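PDB 3EWL: uncharacterized conserved protein BF1870 from Bacteroides fragilis, which is of unknown function, although this C-terminal part of a longer protein has a thioredoxin-like fold, consistent with a redox role. Local coordinates for residues Lys47-Ile52 and Thr127-Leu132; Ile113-Gly118 and Ile133-Thr138. All coordinates share one frame; numbering follows the deposited sequence.

How the interactions relate
From the N terminus, the chain first passes K47-I52, at the end of helix 40-50 and the turn after it. It then runs through helix 53-61 and two strands of the sheet, 64-70 and 90-93, to I113-G118, on strand 112-116. T127-L132 follows and closes a long loop back onto K47-I52: this is interaction 1. I133-T138 continues the same helix and closes a much shorter loop onto I113-G118: this is interaction 2. The two loops cross, since their segments alternate along the chain. Helix 129-137 belongs to both contacts. M129 in its first turn meets helix 40-50, while L132 and the later turn meet strand 112-116. I52 packs on I133.

Interaction 1: Lys47-Ile52 and Thr127-Leu132; sequences KLFAEI and TSMEQL
M129 reaches K47-I52 because its CG lies anti to the backbone N (chi1 -174°) and its chain then bends twice, at chi2 and chi3. The first torsion carries the side chain out from helix 129-137. The two bends turn the methyl CE onto the backbone and CB atoms of helix 40-50. M129 is a selenomethionine, so SE takes the place of sulfur.

The methyl does most of the work on the helix side. M129 CE lies 3.5 Å from F49 N and 3.7 Å from L48 CB. It also sits 4.0 Å from F49 CB. The methyl therefore rests on the start of both side chains, not on their tips. The selenium has a different neighbour. M129 SE is 3.6 Å from I52 CD1, and these two side chains meet tip to tip. I52 comes from the turn after helix 40-50, at the N-cap position of helix 53-61. The selenium lies oblique to the F49 ring.

The F49 ring points into the core, with its CG anti to the backbone N (chi1 -171°). There it packs edge-to-face with W89 and also meets the F55 ring. M129 further touches F45 and F55.

Each segment has a polar link of its own. T127 OG1 donates a 2.7 Å hydrogen bond to Q131 OE1, from above the carbonyl plane. K47 NZ and E51 OE1 form a salt bridge of 3.2 Å, whose hydrogen bond is weak.

No hydrogen bond or salt bridge crosses between the segments. One polarisable side chain packs against L48, F49 and I52. What holds the start of helix 129-137 to the end of helix 40-50 and the turn after it is dispersion and the burial of apolar surface.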
loop_
_atom_site.group_PDB
_atom_site.type_symbol
_atom_site.label_atom_id
_atom_site.label_comp_id
_atom_site.label_asym_id
_atom_site.label_seq_id
_atom_site.Cartn_x
_atom_site.Cartn_y
_atom_site.Cartn_z
ATOM N N LYS A 47 -5.340 3.460 11.638
ATOM C CA LYS A 47 -5.278 4.047 12.978
ATOM C C LYS A 47 -4.114 3.506 13.812
ATOM O O LYS A 47 -3.400 4.278 14.450
ATOM C CB LYS A 47 -6.606 3.809 13.716
ATOM C CG LYS A 47 -6.647 4.425 15.126
ATOM C CD LYS A 47 -7.778 3.891 15.938
ATOM C CE LYS A 47 -7.837 4.575 17.281
ATOM N NZ LYS A 47 -6.788 4.023 18.175
ATOM N N LEU A 48 -3.919 2.187 13.809
ATOM C CA LEU A 48 -2.867 1.571 14.620
ATOM C C LEU A 48 -1.482 1.912 14.085
ATOM O O LEU A 48 -0.567 2.176 14.848
ATOM C CB LEU A 48 -3.005 0.049 14.654
ATOM C CG LEU A 48 -4.124 -0.636 15.433
ATOM C CD1 LEU A 48 -3.943 -2.160 15.314
ATOM C CD2 LEU A 48 -4.145 -0.206 16.897
ATOM N N PHE A 49 -1.340 1.870 12.758
ATOM C CA PHE A 49 -0.076 2.187 12.102
ATOM C C PHE A 49 0.456 3.547 12.590
ATOM O O PHE A 49 1.647 3.670 12.886
ATOM C CB PHE A 49 -0.251 2.167 10.567
ATOM C CG PHE A 49 1.034 2.265 9.803
ATOM C CD1 PHE A 49 1.657 1.110 9.322
ATOM C CD2 PHE A 49 1.633 3.515 9.583
ATOM C CE1 PHE A 49 2.865 1.186 8.611
ATOM C CE2 PHE A 49 2.830 3.621 8.876
ATOM C CZ PHE A 49 3.454 2.453 8.387
ATOM N N ALA A 50 -0.434 4.547 12.707
ATOM C CA ALA A 50 -0.050 5.934 13.049
ATOM C C ALA A 50 0.397 6.043 14.499
ATOM O O ALA A 50 1.044 7.032 14.871
ATOM C CB ALA A 50 -1.201 6.912 12.789
ATOM N N GLU A 51 0.030 5.061 15.331
ATOM C CA GLU A 51 0.499 5.061 16.720
ATOM C C GLU A 51 1.693 4.160 16.989
ATOM O O GLU A 51 1.976 3.879 18.131
ATOM C CB GLU A 51 -0.627 4.859 17.750
ATOM C CG GLU A 51 -1.462 3.638 17.584
ATOM C CD GLU A 51 -2.939 3.942 17.781
ATOM O OE1 GLU A 51 -3.715 3.037 18.111
ATOM O OE2 GLU A 51 -3.332 5.090 17.588
ATOM N N ILE A 52 2.409 3.756 15.942
ATOM C CA ILE A 52 3.727 3.108 16.079
ATOM C C ILE A 52 4.841 4.108 15.657
ATOM O O ILE A 52 5.023 4.378 14.463
ATOM C CB ILE A 52 3.805 1.808 15.236
ATOM C CG1 ILE A 52 2.649 0.853 15.612
ATOM C CG2 ILE A 52 5.159 1.135 15.420
ATOM C CD1 ILE A 52 2.484 -0.314 14.660
ATOM N N THR A 127 0.928 -9.860 4.835
ATOM C CA THR A 127 1.476 -9.966 6.162
ATOM C C THR A 127 0.607 -9.248 7.212
ATOM O O THR A 127 -0.509 -8.759 6.898
ATOM C CB THR A 127 2.957 -9.516 6.113
ATOM O OG1 THR A 127 3.587 -9.751 7.369
ATOM C CG2 THR A 127 3.072 -8.037 5.709
ATOM N N SER A 128 1.085 -9.232 8.453
ATOM C CA SER A 128 0.374 -8.572 9.545
ATOM C C SER A 128 1.196 -7.556 10.324
ATOM O O SER A 128 2.421 -7.517 10.213
ATOM C CB SER A 128 -0.195 -9.605 10.519
ATOM O OG SER A 128 -1.542 -9.910 10.165
HETATM N N MSE A 129 0.495 -6.763 11.136
HETATM C CA MSE A 129 1.089 -5.688 11.887
HETATM C C MSE A 129 2.232 -6.211 12.781
HETATM O O MSE A 129 3.344 -5.641 12.814
HETATM C CB MSE A 129 0.003 -4.963 12.694
HETATM C CG MSE A 129 0.514 -3.729 13.408
HETATM SE SE MSE A 129 0.897 -2.290 12.132
HETATM C CE MSE A 129 -0.877 -1.509 12.058
ATOM N N GLU A 130 1.960 -7.322 13.456
ATOM C CA GLU A 130 2.952 -7.993 14.289
ATOM C C GLU A 130 4.219 -8.313 13.507
ATOM O O GLU A 130 5.329 -8.064 13.988
ATOM C CB GLU A 130 2.386 -9.318 14.839
ATOM C CG GLU A 130 1.328 -9.164 15.924
ATOM C CD GLU A 130 -0.111 -8.964 15.365
ATOM O OE1 GLU A 130 -1.071 -9.020 16.187
ATOM O OE2 GLU A 130 -0.296 -8.757 14.124
ATOM N N GLN A 131 4.053 -8.913 12.323
ATOM C CA GLN A 131 5.195 -9.326 11.511
ATOM C C GLN A 131 5.989 -8.142 10.993
ATOM O O GLN A 131 7.211 -8.213 10.878
ATOM C CB GLN A 131 4.765 -10.181 10.303
ATOM C CG GLN A 131 5.104 -11.653 10.402
ATOM C CD GLN A 131 4.985 -12.428 9.070
ATOM O OE1 GLN A 131 4.051 -12.210 8.262
ATOM N NE2 GLN A 131 5.925 -13.350 8.849
ATOM N N LEU A 132 5.272 -7.074 10.632
ATOM C CA LEU A 132 5.897 -5.814 10.195
ATOM C C LEU A 132 6.750 -5.167 11.285
ATOM O O LEU A 132 7.923 -4.858 11.057
ATOM C CB LEU A 132 4.829 -4.808 9.757
ATOM C CG LEU A 132 4.421 -4.845 8.298
ATOM C CD1 LEU A 132 3.098 -4.034 8.164
ATOM C CD2 LEU A 132 5.567 -4.298 7.428
#

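Interaction 2: Ile113-Gly118 and Ile133-Thr138; sequences IYLLDG and IDYLAT
Helix 129-137 packs against the sheet of the thioredoxin-like fold, and this contact joins the later part of that helix to strand 112-116. L115 is the strand residue that meets it. Its side chain points toward the helix and touches both Y135 and L136 with the same methyl. L115 CD2 is 4.0 Å from Y135 CD2. It is also 4.0 Å from L136 CD1, with L136 CG only slightly farther off.

The two helix residues receive this methyl differently. L115 and L136 reach toward each other, tip to tip. Y135 and L115 cross at a slant, and the methyl lies oblique to the tyrosine ring. The ring is brought there by its first torsion, with CG anti to the backbone N (chi1 179°). In L115 the same kind of torsion (chi1 -172°) carries CG toward the helix, and CD2 lies against both side chains, at the notch they make. The contact has no hydrogen bond between the segments and is wholly apolar.

Nearby residues continue the packing. L136 also rests on F55 and M58 of helix 53-61, while Y135 extends to I123 of strand 122-124. L115 is tied by backbone hydrogen bonds to that same edge strand.

Near the C terminus, D134 O accepts from two donors of T138, the backbone N and the hydroxyl. T138 OG1 lies 3.0 Å from D134 O, in the carbonyl plane, at a C=O...donor angle of 149°. On the strand side, D117 OD1 accepts from R121 N in the turn toward strand 122-124.

Strands 112-116 and 122-124 with the helix after them form the beta-beta-alpha unit that ends the thioredoxin fold, where the C-terminal helix covers one face of the sheet.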
loop_
_atom_site.group_PDB
_atom_site.type_symbol
_atom_site.label_atom_id
_atom_site.label_comp_id
_atom_site.label_asym_id
_atom_site.label_seq_id
_atom_site.Cartn_x
_atom_site.Cartn_y
_atom_site.Cartn_z
ATOM N N ILE A 113 -1.575 -6.543 2.941
ATOM C CA ILE A 113 -0.378 -5.781 3.043
ATOM C C ILE A 113 0.791 -6.628 2.532
ATOM O O ILE A 113 0.900 -7.836 2.872
ATOM C CB ILE A 113 -0.163 -5.418 4.498
ATOM C CG1 ILE A 113 -1.326 -4.554 5.005
ATOM C CG2 ILE A 113 1.141 -4.657 4.689
ATOM C CD1 ILE A 113 -1.948 -5.083 6.281
ATOM N N TYR A 114 1.666 -5.976 1.771
ATOM C CA TYR A 114 2.951 -6.535 1.365
ATOM C C TYR A 114 4.070 -5.570 1.762
ATOM O O TYR A 114 3.933 -4.352 1.615
ATOM C CB TYR A 114 3.002 -6.754 -0.180
ATOM C CG TYR A 114 2.129 -7.867 -0.746
ATOM C CD1 TYR A 114 2.709 -8.943 -1.431
ATOM C CD2 TYR A 114 0.745 -7.842 -0.640
ATOM C CE1 TYR A 114 1.934 -9.950 -1.986
ATOM C CE2 TYR A 114 -0.030 -8.879 -1.173
ATOM C CZ TYR A 114 0.590 -9.927 -1.835
ATOM O OH TYR A 114 -0.117 -10.972 -2.388
ATOM N N LEU A 115 5.195 -6.104 2.230
ATOM C CA LEU A 115 6.392 -5.295 2.363
ATOM C C LEU A 115 7.387 -5.596 1.219
ATOM O O LEU A 115 7.693 -6.759 0.946
ATOM C CB LEU A 115 7.029 -5.536 3.722
ATOM C CG LEU A 115 8.195 -4.584 4.021
ATOM C CD1 LEU A 115 7.776 -3.127 4.004
ATOM C CD2 LEU A 115 8.725 -4.957 5.382
ATOM N N LEU A 116 7.872 -4.558 0.546
ATOM C CA LEU A 116 8.845 -4.750 -0.514
ATOM C C LEU A 116 10.128 -4.088 -0.059
ATOM O O LEU A 116 10.074 -3.108 0.700
ATOM C CB LEU A 116 8.416 -4.035 -1.820
ATOM C CG LEU A 116 6.964 -4.102 -2.211
ATOM C CD1 LEU A 116 6.733 -3.346 -3.502
ATOM C CD2 LEU A 116 6.523 -5.582 -2.326
ATOM N N ASP A 117 11.266 -4.599 -0.544
ATOM C CA ASP A 117 12.563 -4.033 -0.233
ATOM C C ASP A 117 12.957 -2.986 -1.258
ATOM O O ASP A 117 12.116 -2.484 -2.004
ATOM C CB ASP A 117 13.628 -5.134 -0.165
ATOM C CG ASP A 117 14.050 -5.703 -1.565
ATOM O OD1 ASP A 117 13.616 -5.255 -2.650
ATOM O OD2 ASP A 117 14.892 -6.619 -1.551
ATOM N N GLY A 118 14.250 -2.680 -1.299
ATOM C CA GLY A 118 14.787 -1.647 -2.145
ATOM C C GLY A 118 14.700 -1.976 -3.617
ATOM O O GLY A 118 14.598 -1.072 -4.443
ATOM N N ILE A 133 6.147 -4.991 12.460
ATOM C CA ILE A 133 6.811 -4.392 13.598
ATOM C C ILE A 133 8.056 -5.203 13.870
ATOM O O ILE A 133 9.186 -4.673 13.879
ATOM C CB ILE A 133 5.880 -4.363 14.834
ATOM C CG1 ILE A 133 4.823 -3.270 14.691
ATOM C CG2 ILE A 133 6.673 -4.142 16.147
ATOM C CD1 ILE A 133 3.625 -3.495 15.580
ATOM N N ASP A 134 7.856 -6.499 14.020
ATOM C CA ASP A 134 8.965 -7.349 14.347
ATOM C C ASP A 134 10.043 -7.199 13.326
ATOM O O ASP A 134 11.200 -7.057 13.707
ATOM C CB ASP A 134 8.576 -8.815 14.435
ATOM C CG ASP A 134 9.774 -9.700 14.836
ATOM O OD1 ASP A 134 10.194 -10.534 14.007
ATOM O OD2 ASP A 134 10.320 -9.513 15.961
ATOM N N TYR A 135 9.684 -7.233 12.034
ATOM C CA TYR A 135 10.720 -7.166 10.983
ATOM C C TYR A 135 11.392 -5.792 10.910
ATOM O O TYR A 135 12.598 -5.706 10.719
ATOM C CB TYR A 135 10.187 -7.555 9.587
ATOM C CG TYR A 135 11.259 -7.467 8.510
ATOM C CD1 TYR A 135 12.015 -8.579 8.156
ATOM C CD2 TYR A 135 11.547 -6.250 7.877
ATOM C CE1 TYR A 135 12.997 -8.497 7.204
ATOM C CE2 TYR A 135 12.537 -6.161 6.929
ATOM C CZ TYR A 135 13.265 -7.287 6.612
ATOM O OH TYR A 135 14.242 -7.180 5.663
ATOM N N LEU A 136 10.609 -4.717 11.013
ATOM C CA LEU A 136 11.148 -3.378 10.752
ATOM C C LEU A 136 11.815 -2.745 11.987
ATOM O O LEU A 136 12.651 -1.841 11.828
ATOM C CB LEU A 136 10.099 -2.455 10.112
ATOM C CG LEU A 136 9.806 -2.726 8.624
ATOM C CD1 LEU A 136 8.480 -2.121 8.202
ATOM C CD2 LEU A 136 10.942 -2.229 7.735
ATOM N N ALA A 137 11.479 -3.246 13.183
ATOM C CA ALA A 137 12.145 -2.825 14.431
ATOM C C ALA A 137 13.387 -3.636 14.875
ATOM O O ALA A 137 14.285 -3.069 15.505
ATOM C CB ALA A 137 11.156 -2.720 15.559
ATOM N N THR A 138 13.448 -4.939 14.584
ATOM C CA THR A 138 14.698 -5.705 14.850
ATOM C C THR A 138 15.851 -5.140 13.994
ATOM O O THR A 138 16.740 -5.879 13.552
ATOM C CB THR A 138 14.598 -7.212 14.530
ATOM O OG1 THR A 138 14.097 -7.366 13.204
ATOM C CG2 THR A 138 13.720 -7.987 15.527
#